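Local coordinates for NigD-like protein (Bacteroides vulgatus ATCC 8482, PDB 3K6O) that is of unknown function but belongs to the NigD-like family, pairing an OB-type N-terminal domain with a C-terminal beta sandwich, at residues 144-156 / 177-191. Residues are numbered along the deposited sequence; the frame is centred on the assembly and turned at random.
Sequences WTKDGYAHLELRY and YSPENSELKGIKVLV
Strand 149-156 runs parallel to strand 186-191, their short axes 22° apart, with A150, L152 and L154 donating to and A150 and L152 accepting from the neighbouring backbone. The extended side chain of K188 passes beside the H151 ring, sets CE over one face of the Y149 ring, 4.0 Å from the centroid, and ends in a salt bridge from NZ to D147 OD2 (3.2 Å), with a cation-pi contact to the same ring. K185 CB covers the opposite face of Y149, so the phenol is clamped between two lysines. With D147 CG between its backbone N and carbonyl carbon (chi1 65°), OD1 takes the backbone N of Y149, closing an Asx turn, and H151 NE2 at 2.9 Å, nearly in the imidazole plane. Replacing D147 with an alanine would probably leave K188 NZ without this counter-charge, Y149 N without its Asx-turn acceptor and the H151 ring freer to turn. On the other sheet face, L152 CD2 sits 4.0 Å above the centre of the Y177 ring, A150 CB meets its edge, and L152 CD1 touches I187 CD1 at 3.5 Å. Strands 133-139 and 199-204 flank this pair; L154 and V189 pack on M111, as expected inside the C-terminal beta sandwich.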
ATOM      1  N   TRP A 144     -26.082  -4.819  -0.138  1.00 43.82           N
ATOM      2  CA  TRP A 144     -25.597  -3.817   0.837  1.00 45.86           C
ATOM      3  C   TRP A 144     -25.567  -4.408   2.239  1.00 46.62           C
ATOM      4  O   TRP A 144     -26.452  -5.173   2.619  1.00 45.61           O
ATOM      5  CB  TRP A 144     -26.542  -2.610   0.914  1.00 46.61           C
ATOM      6  CG  TRP A 144     -26.885  -2.018  -0.421  1.00 48.43           C
ATOM      7  CD1 TRP A 144     -28.115  -1.993  -1.043  1.00 49.39           C
ATOM      8  CD2 TRP A 144     -25.978  -1.356  -1.284  1.00 46.71           C
ATOM      9  NE1 TRP A 144     -28.006  -1.348  -2.260  1.00 49.55           N
ATOM     10  CE2 TRP A 144     -26.700  -0.954  -2.427  1.00 48.50           C
ATOM     11  CE3 TRP A 144     -24.619  -1.086  -1.212  1.00 47.30           C
ATOM     12  CZ2 TRP A 144     -26.099  -0.293  -3.483  1.00 48.92           C
ATOM     13  CZ3 TRP A 144     -24.028  -0.448  -2.244  1.00 49.33           C
ATOM     14  CH2 TRP A 144     -24.760  -0.051  -3.377  1.00 49.63           C
ATOM     15  N   THR A 145     -24.556  -4.032   3.006  1.00 48.34           N
ATOM     16  CA  THR A 145     -24.528  -4.329   4.435  1.00 49.97           C
ATOM     17  C   THR A 145     -25.053  -3.154   5.243  1.00 49.74           C
ATOM     18  O   THR A 145     -24.971  -2.002   4.812  1.00 50.17           O
ATOM     19  CB  THR A 145     -23.128  -4.543   4.866  1.00 50.80           C
ATOM     20  OG1 THR A 145     -22.338  -3.443   4.352  1.00 54.10           O
ATOM     21  CG2 THR A 145     -22.644  -5.888   4.328  1.00 51.32           C
ATOM     22  N   LYS A 146     -25.570  -3.439   6.433  1.00 49.53           N
ATOM     23  CA  LYS A 146     -26.165  -2.376   7.256  1.00 49.29           C
ATOM     24  C   LYS A 146     -25.187  -1.700   8.193  1.00 47.81           C
ATOM     25  O   LYS A 146     -25.595  -0.789   8.908  1.00 48.99           O
ATOM     26  CB  LYS A 146     -27.315  -2.941   8.114  1.00 49.69           C
ATOM     27  N   ASP A 147     -23.921  -2.120   8.210  1.00 45.30           N
ATOM     28  CA  ASP A 147     -23.138  -2.028   9.458  1.00 43.32           C
ATOM     29  C   ASP A 147     -22.225  -0.821   9.577  1.00 41.36           C
ATOM     30  O   ASP A 147     -21.477  -0.716  10.541  1.00 41.19           O
ATOM     31  CB  ASP A 147     -22.325  -3.322   9.669  1.00 43.44           C
ATOM     32  CG  ASP A 147     -21.248  -3.538   8.603  1.00 42.95           C
ATOM     33  OD1 ASP A 147     -21.070  -2.671   7.713  1.00 39.18           O
ATOM     34  OD2 ASP A 147     -20.561  -4.578   8.664  1.00 44.53           O
ATOM     35  N   GLY A 148     -22.255   0.070   8.589  1.00 39.49           N
ATOM     36  CA  GLY A 148     -21.387   1.266   8.577  1.00 37.80           C
ATOM     37  C   GLY A 148     -19.911   1.066   8.240  1.00 36.53           C
ATOM     38  O   GLY A 148     -19.126   2.016   8.343  1.00 36.22           O
ATOM     39  N   TYR A 149     -19.524  -0.145   7.854  1.00 34.66           N
ATOM     40  CA  TYR A 149     -18.165  -0.451   7.430  1.00 34.86           C
ATOM     41  C   TYR A 149     -18.127  -0.535   5.915  1.00 35.00           C
ATOM     42  O   TYR A 149     -19.081  -0.969   5.303  1.00 35.25           O
ATOM     43  CB  TYR A 149     -17.690  -1.799   7.982  1.00 34.65           C
ATOM     44  CG  TYR A 149     -17.139  -1.767   9.391  1.00 37.57           C
ATOM     45  CD1 TYR A 149     -17.978  -1.647  10.483  1.00 39.95           C
ATOM     46  CD2 TYR A 149     -15.776  -1.881   9.625  1.00 36.97           C
ATOM     47  CE1 TYR A 149     -17.462  -1.628  11.778  1.00 42.25           C
ATOM     48  CE2 TYR A 149     -15.268  -1.846  10.885  1.00 40.08           C
ATOM     49  CZ  TYR A 149     -16.096  -1.714  11.962  1.00 41.91           C
ATOM     50  OH  TYR A 149     -15.559  -1.679  13.221  1.00 43.35           O
ATOM     51  N   ALA A 150     -16.983  -0.179   5.332  1.00 35.07           N
ATOM     52  CA  ALA A 150     -16.689  -0.457   3.951  1.00 34.59           C
ATOM     53  C   ALA A 150     -16.386  -1.945   3.838  1.00 34.04           C
ATOM     54  O   ALA A 150     -15.628  -2.463   4.633  1.00 34.03           O
ATOM     55  CB  ALA A 150     -15.463   0.351   3.510  1.00 34.40           C
ATOM     56  N   HIS A 151     -16.943  -2.606   2.825  1.00 32.81           N
ATOM     57  CA  HIS A 151     -16.641  -3.988   2.520  1.00 32.41           C
ATOM     58  C   HIS A 151     -15.973  -4.166   1.136  1.00 31.30           C
ATOM     59  O   HIS A 151     -16.578  -3.893   0.088  1.00 31.29           O
ATOM     60  CB  HIS A 151     -17.926  -4.810   2.591  1.00 32.02           C
ATOM     61  CG  HIS A 151     -18.597  -4.752   3.921  1.00 34.59           C
ATOM     62  ND1 HIS A 151     -18.514  -5.774   4.848  1.00 36.48           N
ATOM     63  CD2 HIS A 151     -19.363  -3.786   4.493  1.00 36.46           C
ATOM     64  CE1 HIS A 151     -19.212  -5.445   5.920  1.00 37.38           C
ATOM     65  NE2 HIS A 151     -19.735  -4.247   5.734  1.00 36.36           N
ATOM     66  N   LEU A 152     -14.720  -4.615   1.168  1.00 30.30           N
ATOM     67  CA  LEU A 152     -13.868  -4.823  -0.015  1.00 29.59           C
ATOM     68  C   LEU A 152     -13.297  -6.238   0.014  1.00 29.43           C
ATOM     69  O   LEU A 152     -13.249  -6.909   1.096  1.00 29.31           O
ATOM     70  CB  LEU A 152     -12.709  -3.811  -0.021  1.00 28.09           C
ATOM     71  CG  LEU A 152     -13.114  -2.355  -0.038  1.00 30.32           C
ATOM     72  CD1 LEU A 152     -11.901  -1.396   0.131  1.00 27.69           C
ATOM     73  CD2 LEU A 152     -13.985  -1.993  -1.246  1.00 27.61           C
ATOM     74  N   GLU A 153     -12.817  -6.701  -1.143  1.00 29.59           N
ATOM     75  CA  GLU A 153     -12.203  -8.021  -1.178  1.00 29.29           C
ATOM     76  C   GLU A 153     -10.912  -7.971  -1.926  1.00 29.57           C
ATOM     77  O   GLU A 153     -10.799  -7.294  -2.938  1.00 29.83           O
ATOM     78  CB  GLU A 153     -13.146  -9.066  -1.800  1.00 29.24           C
ATOM     79  CG  GLU A 153     -14.601  -9.014  -1.300  1.00 31.16           C
ATOM     80  CD  GLU A 153     -15.472 -10.153  -1.868  1.00 31.92           C
ATOM     81  OE1 GLU A 153     -14.907 -10.999  -2.613  1.00 31.24           O
ATOM     82  OE2 GLU A 153     -16.700 -10.173  -1.580  1.00 31.73           O
ATOM     83  N   LEU A 154      -9.925  -8.687  -1.420  1.00 29.27           N
ATOM     84  CA  LEU A 154      -8.682  -8.850  -2.134  1.00 29.73           C
ATOM     85  C   LEU A 154      -8.795 -10.138  -2.934  1.00 29.50           C
ATOM     86  O   LEU A 154      -9.143 -11.167  -2.386  1.00 29.90           O
ATOM     87  CB  LEU A 154      -7.487  -8.975  -1.198  1.00 30.14           C
ATOM     88  CG  LEU A 154      -6.686  -7.787  -0.682  1.00 34.34           C
ATOM     89  CD1 LEU A 154      -5.555  -8.413   0.175  1.00 38.39           C
ATOM     90  CD2 LEU A 154      -6.143  -6.874  -1.785  1.00 32.73           C
ATOM     91  N   ARG A 155      -8.490 -10.056  -4.218  1.00 29.15           N
ATOM     92  CA  ARG A 155      -8.618 -11.162  -5.135  1.00 29.86           C
ATOM     93  C   ARG A 155      -7.260 -11.388  -5.805  1.00 29.62           C
ATOM     94  O   ARG A 155      -6.741 -10.486  -6.469  1.00 30.37           O
ATOM     95  CB  ARG A 155      -9.704 -10.828  -6.166  1.00 29.69           C
ATOM     96  CG  ARG A 155     -11.096 -10.634  -5.567  1.00 29.88           C
ATOM     97  CD  ARG A 155     -11.545 -11.942  -4.898  1.00 32.21           C
ATOM     98  NE  ARG A 155     -12.987 -12.010  -4.596  1.00 32.88           N
ATOM     99  CZ  ARG A 155     -13.902 -12.664  -5.304  1.00 30.74           C
ATOM    100  NH1 ARG A 155     -13.598 -13.343  -6.408  1.00 33.15           N
ATOM    101  NH2 ARG A 155     -15.141 -12.687  -4.863  1.00 32.16           N
ATOM    102  N   TYR A 156      -6.697 -12.582  -5.632  1.00 30.24           N
ATOM    103  CA  TYR A 156      -5.423 -12.949  -6.258  1.00 30.56           C
ATOM    104  C   TYR A 156      -5.642 -13.878  -7.450  1.00 31.64           C
ATOM    105  O   TYR A 156      -6.465 -14.794  -7.400  1.00 30.92           O
ATOM    106  CB  TYR A 156      -4.501 -13.642  -5.238  1.00 30.16           C
ATOM    107  CG  TYR A 156      -3.154 -14.112  -5.782  1.00 30.28           C
ATOM    108  CD1 TYR A 156      -2.222 -13.211  -6.240  1.00 27.75           C
ATOM    109  CD2 TYR A 156      -2.829 -15.476  -5.844  1.00 30.50           C
ATOM    110  CE1 TYR A 156      -0.984 -13.623  -6.697  1.00 29.87           C
ATOM    111  CE2 TYR A 156      -1.609 -15.898  -6.324  1.00 30.13           C
ATOM    112  CZ  TYR A 156      -0.688 -14.955  -6.742  1.00 32.44           C
ATOM    113  OH  TYR A 156       0.518 -15.335  -7.237  1.00 34.79           O
ATOM    114  N   TYR A 177     -13.558   4.837   0.071  1.00 30.88           N
ATOM    115  CA  TYR A 177     -13.525   3.838   1.155  1.00 30.41           C
ATOM    116  C   TYR A 177     -12.483   4.172   2.266  1.00 31.02           C
ATOM    117  O   TYR A 177     -12.270   3.375   3.174  1.00 29.31           O
ATOM    118  CB  TYR A 177     -13.282   2.460   0.568  1.00 30.25           C
ATOM    119  CG  TYR A 177     -14.385   2.062  -0.371  1.00 29.97           C
ATOM    120  CD1 TYR A 177     -15.561   1.568   0.109  1.00 32.58           C
ATOM    121  CD2 TYR A 177     -14.254   2.240  -1.754  1.00 31.64           C
ATOM    122  CE1 TYR A 177     -16.611   1.238  -0.737  1.00 33.31           C
ATOM    123  CE2 TYR A 177     -15.278   1.932  -2.616  1.00 31.64           C
ATOM    124  CZ  TYR A 177     -16.444   1.420  -2.105  1.00 32.47           C
ATOM    125  OH  TYR A 177     -17.435   1.122  -2.939  1.00 29.04           O
ATOM    126  N   SER A 178     -11.870   5.359   2.187  1.00 30.10           N
ATOM    127  CA  SER A 178     -10.819   5.730   3.101  1.00 31.46           C
ATOM    128  C   SER A 178     -11.361   6.374   4.375  1.00 31.61           C
ATOM    129  O   SER A 178     -12.551   6.719   4.454  1.00 32.46           O
ATOM    130  CB  SER A 178      -9.863   6.686   2.401  1.00 31.01           C
ATOM    131  OG  SER A 178     -10.309   7.966   2.554  1.00 30.73           O
ATOM    132  N   PRO A 179     -10.482   6.591   5.368  1.00 32.09           N
ATOM    133  CA  PRO A 179     -10.918   7.187   6.606  1.00 31.84           C
ATOM    134  C   PRO A 179     -11.329   8.647   6.508  1.00 32.08           C
ATOM    135  O   PRO A 179     -11.900   9.194   7.446  1.00 32.15           O
ATOM    136  CB  PRO A 179      -9.710   7.047   7.533  1.00 32.56           C
ATOM    137  CG  PRO A 179      -8.710   6.321   6.849  1.00 31.95           C
ATOM    138  CD  PRO A 179      -9.136   5.999   5.470  1.00 32.86           C
ATOM    139  N   GLU A 180     -11.064   9.269   5.383  1.00 33.28           N
ATOM    140  CA  GLU A 180     -11.584  10.603   5.107  1.00 34.19           C
ATOM    141  C   GLU A 180     -13.065  10.609   4.797  1.00 34.52           C
ATOM    142  O   GLU A 180     -13.646  11.661   4.802  1.00 34.16           O
ATOM    143  CB  GLU A 180     -10.854  11.183   3.922  1.00 35.01           C
ATOM    144  CG  GLU A 180      -9.366  11.283   4.142  1.00 39.54           C
ATOM    145  CD  GLU A 180      -8.975  12.550   4.825  1.00 46.53           C
ATOM    146  OE1 GLU A 180      -9.820  13.186   5.540  1.00 49.89           O
ATOM    147  OE2 GLU A 180      -7.798  12.913   4.649  1.00 52.41           O
ATOM    148  N   ASN A 181     -13.673   9.445   4.495  1.00 34.10           N
ATOM    149  CA  ASN A 181     -15.111   9.350   4.456  1.00 35.39           C
ATOM    150  C   ASN A 181     -15.679   9.286   5.878  1.00 36.61           C
ATOM    151  O   ASN A 181     -15.527   8.298   6.583  1.00 36.00           O
ATOM    152  CB  ASN A 181     -15.547   8.126   3.663  1.00 35.74           C
ATOM    153  CG  ASN A 181     -17.040   8.058   3.474  1.00 36.36           C
ATOM    154  OD1 ASN A 181     -17.823   8.671   4.223  1.00 31.71           O
ATOM    155  ND2 ASN A 181     -17.459   7.275   2.470  1.00 33.82           N
ATOM    156  N   SER A 182     -16.364  10.338   6.293  1.00 37.73           N
ATOM    157  CA  SER A 182     -16.781  10.451   7.669  1.00 38.75           C
ATOM    158  C   SER A 182     -17.953   9.533   8.008  1.00 38.72           C
ATOM    159  O   SER A 182     -18.222   9.318   9.148  1.00 39.23           O
ATOM    160  CB  SER A 182     -17.144  11.913   7.966  1.00 38.73           C
ATOM    161  OG  SER A 182     -18.343  12.196   7.262  1.00 41.07           O
ATOM    162  N   GLU A 183     -18.659   8.994   7.033  1.00 39.45           N
ATOM    163  CA  GLU A 183     -19.724   8.030   7.335  1.00 40.41           C
ATOM    164  C   GLU A 183     -19.180   6.620   7.649  1.00 39.11           C
ATOM    165  O   GLU A 183     -19.967   5.741   7.989  1.00 38.95           O
ATOM    166  CB  GLU A 183     -20.696   7.884   6.142  1.00 41.72           C
ATOM    167  CG  GLU A 183     -21.344   9.180   5.639  1.00 47.06           C
ATOM    168  CD  GLU A 183     -22.298   9.749   6.646  1.00 53.00           C
ATOM    169  OE1 GLU A 183     -23.311   9.074   6.923  1.00 56.31           O
ATOM    170  OE2 GLU A 183     -22.018  10.847   7.184  1.00 56.87           O
ATOM    171  N   LEU A 184     -17.885   6.355   7.483  1.00 36.65           N
ATOM    172  CA  LEU A 184     -17.404   4.956   7.669  1.00 35.99           C
ATOM    173  C   LEU A 184     -16.867   4.682   9.075  1.00 35.29           C
ATOM    174  O   LEU A 184     -16.032   5.417   9.593  1.00 35.18           O
ATOM    175  CB  LEU A 184     -16.349   4.551   6.629  1.00 34.62           C
ATOM    176  CG  LEU A 184     -16.801   4.592   5.168  1.00 33.45           C
ATOM    177  CD1 LEU A 184     -15.571   4.457   4.243  1.00 32.45           C
ATOM    178  CD2 LEU A 184     -17.895   3.552   4.826  1.00 32.15           C
ATOM    179  N   LYS A 185     -17.363   3.606   9.662  1.00 35.01           N
ATOM    180  CA  LYS A 185     -16.891   3.101  10.944  1.00 35.06           C
ATOM    181  C   LYS A 185     -15.557   2.352  10.815  1.00 33.80           C
ATOM    182  O   LYS A 185     -14.874   2.111  11.824  1.00 31.90           O
ATOM    183  CB  LYS A 185     -17.925   2.141  11.528  1.00 35.72           C
ATOM    184  CG  LYS A 185     -19.195   2.793  12.057  1.00 40.68           C
ATOM    185  CD  LYS A 185     -20.084   1.701  12.741  1.00 45.46           C
ATOM    186  CE  LYS A 185     -21.415   2.265  13.276  1.00 48.95           C
ATOM    187  NZ  LYS A 185     -22.039   1.427  14.397  1.00 51.77           N
ATOM    188  N   GLY A 186     -15.225   1.947   9.584  1.00 32.93           N
ATOM    189  CA  GLY A 186     -13.997   1.197   9.312  1.00 32.69           C
ATOM    190  C   GLY A 186     -14.084   0.427   8.006  1.00 32.09           C
ATOM    191  O   GLY A 186     -14.970   0.656   7.215  1.00 32.06           O
ATOM    192  N   ILE A 187     -13.161  -0.492   7.793  1.00 32.05           N
ATOM    193  CA  ILE A 187     -13.106  -1.246   6.568  1.00 32.62           C
ATOM    194  C   ILE A 187     -12.903  -2.712   6.884  1.00 32.05           C
ATOM    195  O   ILE A 187     -12.189  -3.060   7.820  1.00 33.24           O
ATOM    196  CB  ILE A 187     -12.005  -0.697   5.645  1.00 34.12           C
ATOM    197  CG1 ILE A 187     -11.974  -1.392   4.322  1.00 34.89           C
ATOM    198  CG2 ILE A 187     -10.585  -0.848   6.234  1.00 33.11           C
ATOM    199  CD1 ILE A 187     -10.857  -0.728   3.448  1.00 39.42           C
ATOM    200  N   LYS A 188     -13.572  -3.553   6.118  1.00 31.34           N
ATOM    201  CA  LYS A 188     -13.456  -5.009   6.219  1.00 30.90           C
ATOM    202  C   LYS A 188     -12.967  -5.537   4.881  1.00 29.91           C
ATOM    203  O   LYS A 188     -13.522  -5.185   3.834  1.00 30.31           O
ATOM    204  CB  LYS A 188     -14.801  -5.608   6.565  1.00 30.86           C
ATOM    205  CG  LYS A 188     -15.339  -5.174   7.923  1.00 33.71           C
ATOM    206  CD  LYS A 188     -16.596  -5.949   8.347  1.00 35.55           C
ATOM    207  CE  LYS A 188     -17.043  -5.581   9.796  1.00 37.43           C
ATOM    208  NZ  LYS A 188     -18.331  -6.253  10.196  1.00 36.64           N
ATOM    209  N   VAL A 189     -11.909  -6.338   4.915  1.00 29.27           N
ATOM    210  CA  VAL A 189     -11.272  -6.848   3.729  1.00 29.89           C
ATOM    211  C   VAL A 189     -11.226  -8.391   3.720  1.00 29.91           C
ATOM    212  O   VAL A 189     -10.611  -9.000   4.594  1.00 29.45           O
ATOM    213  CB  VAL A 189      -9.836  -6.311   3.567  1.00 31.19           C
ATOM    214  CG1 VAL A 189      -9.183  -6.869   2.253  1.00 30.33           C
ATOM    215  CG2 VAL A 189      -9.836  -4.761   3.582  1.00 29.24           C
ATOM    216  N   LEU A 190     -11.888  -9.001   2.740  1.00 29.72           N
ATOM    217  CA  LEU A 190     -11.941 -10.455   2.631  1.00 30.34           C
ATOM    218  C   LEU A 190     -10.735 -10.988   1.867  1.00 30.11           C
ATOM    219  O   LEU A 190     -10.370 -10.462   0.802  1.00 29.40           O
ATOM    220  CB  LEU A 190     -13.221 -10.931   1.914  1.00 31.26           C
ATOM    221  CG  LEU A 190     -14.501 -11.083   2.742  1.00 33.78           C
ATOM    222  CD1 LEU A 190     -15.727 -11.181   1.830  1.00 32.52           C
ATOM    223  CD2 LEU A 190     -14.460 -12.316   3.700  1.00 34.62           C
ATOM    224  N   VAL A 191     -10.156 -12.054   2.401  1.00 29.28           N
ATOM    225  CA  VAL A 191      -8.966 -12.674   1.846  1.00 29.81           C
ATOM    226  C   VAL A 191      -9.139 -14.180   1.804  1.00 31.20           C
ATOM    227  O   VAL A 191      -9.656 -14.798   2.773  1.00 32.20           O
ATOM    228  CB  VAL A 191      -7.722 -12.333   2.698  1.00 30.50           C
ATOM    229  CG1 VAL A 191      -6.451 -13.149   2.249  1.00 29.64           C
ATOM    230  CG2 VAL A 191      -7.483 -10.818   2.637  1.00 25.34           C
TER